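Local structure of 2-hydroxyhepta-2,4-diene-1,7-dioate isomerase (Mycobacterium marinum, 3QDF) at residues K160-Q164 and W165-K169. The protein probably acts as a metal-dependent isomerase or hydrolase of the fumarylacetoacetate hydrolase family, and carries bound zinc ions. Sequence-based numbering, arbitrary orientation.
Sequences KSDGQ and WTRAK. With EDO (1,2-ethanediol), chain D.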
loop_
_atom_site.group_PDB
_atom_site.type_symbol
_atom_site.label_atom_id
_atom_site.label_comp_id
_atom_site.label_asym_id
_atom_site.label_seq_id
_atom_site.Cartn_x
_atom_site.Cartn_y
_atom_site.Cartn_z
ATOM N N LYS A 160 -14.857 17.416 -2.127
ATOM C CA LYS A 160 -16.156 18.045 -2.007
ATOM C C LYS A 160 -16.357 18.972 -3.205
ATOM O O LYS A 160 -17.432 19.006 -3.814
ATOM C CB LYS A 160 -16.206 18.809 -0.672
ATOM C CG LYS A 160 -17.410 19.701 -0.452
ATOM C CD LYS A 160 -17.206 20.505 0.834
ATOM C CE LYS A 160 -17.602 21.948 0.644
ATOM N NZ LYS A 160 -18.998 22.246 1.097
ATOM N N SER A 161 -15.297 19.691 -3.559
ATOM C CA SER A 161 -15.338 20.661 -4.641
ATOM C C SER A 161 -15.573 20.008 -6.027
ATOM O O SER A 161 -16.442 20.463 -6.783
ATOM C CB SER A 161 -14.067 21.506 -4.596
ATOM O OG SER A 161 -14.137 22.552 -5.516
ATOM N N ASP A 162 -14.837 18.931 -6.330
ATOM C CA ASP A 162 -14.954 18.204 -7.608
ATOM C C ASP A 162 -16.124 17.215 -7.741
ATOM O O ASP A 162 -16.505 16.882 -8.878
ATOM C CB ASP A 162 -13.679 17.379 -7.886
ATOM C CG ASP A 162 -12.440 18.239 -8.119
ATOM O OD1 ASP A 162 -12.542 19.478 -8.119
ATOM O OD2 ASP A 162 -11.349 17.658 -8.294
ATOM N N GLY A 163 -16.635 16.690 -6.618
ATOM C CA GLY A 163 -17.512 15.490 -6.642
ATOM C C GLY A 163 -16.753 14.189 -6.951
ATOM O O GLY A 163 -16.723 13.245 -6.136
ATOM N N GLN A 164 -16.154 14.117 -8.143
ATOM C CA GLN A 164 -15.205 13.060 -8.456
ATOM C C GLN A 164 -14.001 13.144 -7.504
ATOM O O GLN A 164 -13.566 14.240 -7.110
ATOM C CB GLN A 164 -14.750 13.145 -9.916
ATOM C CG GLN A 164 -15.850 12.928 -10.947
ATOM C CD GLN A 164 -16.589 11.603 -10.746
ATOM O OE1 GLN A 164 -16.009 10.524 -10.885
ATOM N NE2 GLN A 164 -17.881 11.690 -10.402
ATOM N N TRP A 165 -13.481 11.989 -7.119
ATOM C CA TRP A 165 -12.431 11.927 -6.115
ATOM C C TRP A 165 -11.039 11.939 -6.727
ATOM O O TRP A 165 -10.058 12.001 -6.001
ATOM C CB TRP A 165 -12.591 10.662 -5.248
ATOM C CG TRP A 165 -13.881 10.608 -4.448
ATOM C CD1 TRP A 165 -14.705 11.662 -4.122
ATOM C CD2 TRP A 165 -14.469 9.442 -3.848
ATOM N NE1 TRP A 165 -15.781 11.217 -3.385
ATOM C CE2 TRP A 165 -15.665 9.862 -3.197
ATOM C CE3 TRP A 165 -14.114 8.092 -3.806
ATOM C CZ2 TRP A 165 -16.507 8.963 -2.508
ATOM C CZ3 TRP A 165 -14.952 7.197 -3.122
ATOM C CH2 TRP A 165 -16.133 7.642 -2.482
ATOM N N THR A 166 -10.957 11.862 -8.055
ATOM C CA THR A 166 -9.678 11.707 -8.747
ATOM C C THR A 166 -8.614 12.730 -8.334
ATOM O O THR A 166 -7.516 12.348 -7.898
ATOM C CB THR A 166 -9.850 11.712 -10.269
ATOM O OG1 THR A 166 -10.705 10.635 -10.647
ATOM C CG2 THR A 166 -8.517 11.535 -10.963
ATOM N N ARG A 167 -8.925 14.015 -8.475
ATOM C CA ARG A 167 -7.925 15.028 -8.168
ATOM C C ARG A 167 -7.500 14.991 -6.690
ATOM O O ARG A 167 -6.312 14.977 -6.389
ATOM C CB ARG A 167 -8.400 16.422 -8.568
ATOM C CG ARG A 167 -7.474 17.523 -8.041
ATOM C CD ARG A 167 -7.848 18.893 -8.601
ATOM N NE ARG A 167 -9.087 19.425 -8.043
ATOM C CZ ARG A 167 -9.183 20.554 -7.337
ATOM N NH1 ARG A 167 -8.102 21.297 -7.080
ATOM N NH2 ARG A 167 -10.378 20.969 -6.910
ATOM N N ALA A 168 -8.474 14.965 -5.786
ATOM C CA ALA A 168 -8.219 14.919 -4.338
ATOM C C ALA A 168 -7.254 13.809 -3.967
ATOM O O ALA A 168 -6.392 13.981 -3.102
ATOM C CB ALA A 168 -9.549 14.739 -3.560
ATOM N N LYS A 169 -7.371 12.667 -4.647
ATOM C CA LYS A 169 -6.575 11.498 -4.278
ATOM C C LYS A 169 -5.355 11.230 -5.183
ATOM O O LYS A 169 -4.626 10.254 -4.974
ATOM C CB LYS A 169 -7.485 10.272 -4.199
ATOM C CG LYS A 169 -8.339 10.267 -2.930
ATOM C CD LYS A 169 -9.546 9.377 -3.089
ATOM C CE LYS A 169 -10.406 9.371 -1.844
ATOM N NZ LYS A 169 -9.702 8.848 -0.640
HETATM C C1 EDO D . -11.844 6.384 0.160
HETATM O O1 EDO D . -11.366 5.279 0.957
HETATM C C2 EDO D . -12.865 7.270 0.886
HETATM O O2 EDO D . -12.593 8.665 0.624
HETATM O O HOH W 1 -11.158 15.482 -6.406
HETATM O O HOH W 2 -17.635 13.749 -3.407
HETATM O O HOH W 3 -13.283 10.329 -10.599
#
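Arg167 reaches back across the turn after helix 156-162 and takes the carboxylate of Asp162 in a side-on, bidentate salt bridge. Its NE lies 2.9 Å from Asp162 OD2, on the syn lone pair, while its NH2 meets Asp162 OD1 on the syn side but 33° out of the carboxylate plane. Both oxygens sit near the guanidinium plane, yet the two flat groups are turned 32° against each other. The arginine leaves its backbone with CG anti to N (chi1 170°) and bends at chi3, which swings the NE edge round to the aspartate. A water lies in hydrogen-bonding reach of Asp162 OD2 and Gln164 O and accepts from Ala168 N, in the short, weakly bonded helix 166-169. Gly163, just after the first helix, turns the chain with positive phi; its carbonyl O stands obliquely 3.3 Å from Trp165 CD1, and a second water in the indole plane links that oxygen to NE1. The ring planes of Trp165 and Phe95 are nearly perpendicular; the Trp165 side chain is about 7 Å from a zinc ion, and Lys169 bonds to the zinc ligand Asp152. Two charged bonds thus fix the rotation of the Asp162 carboxylate and join both helices at the exposed surface.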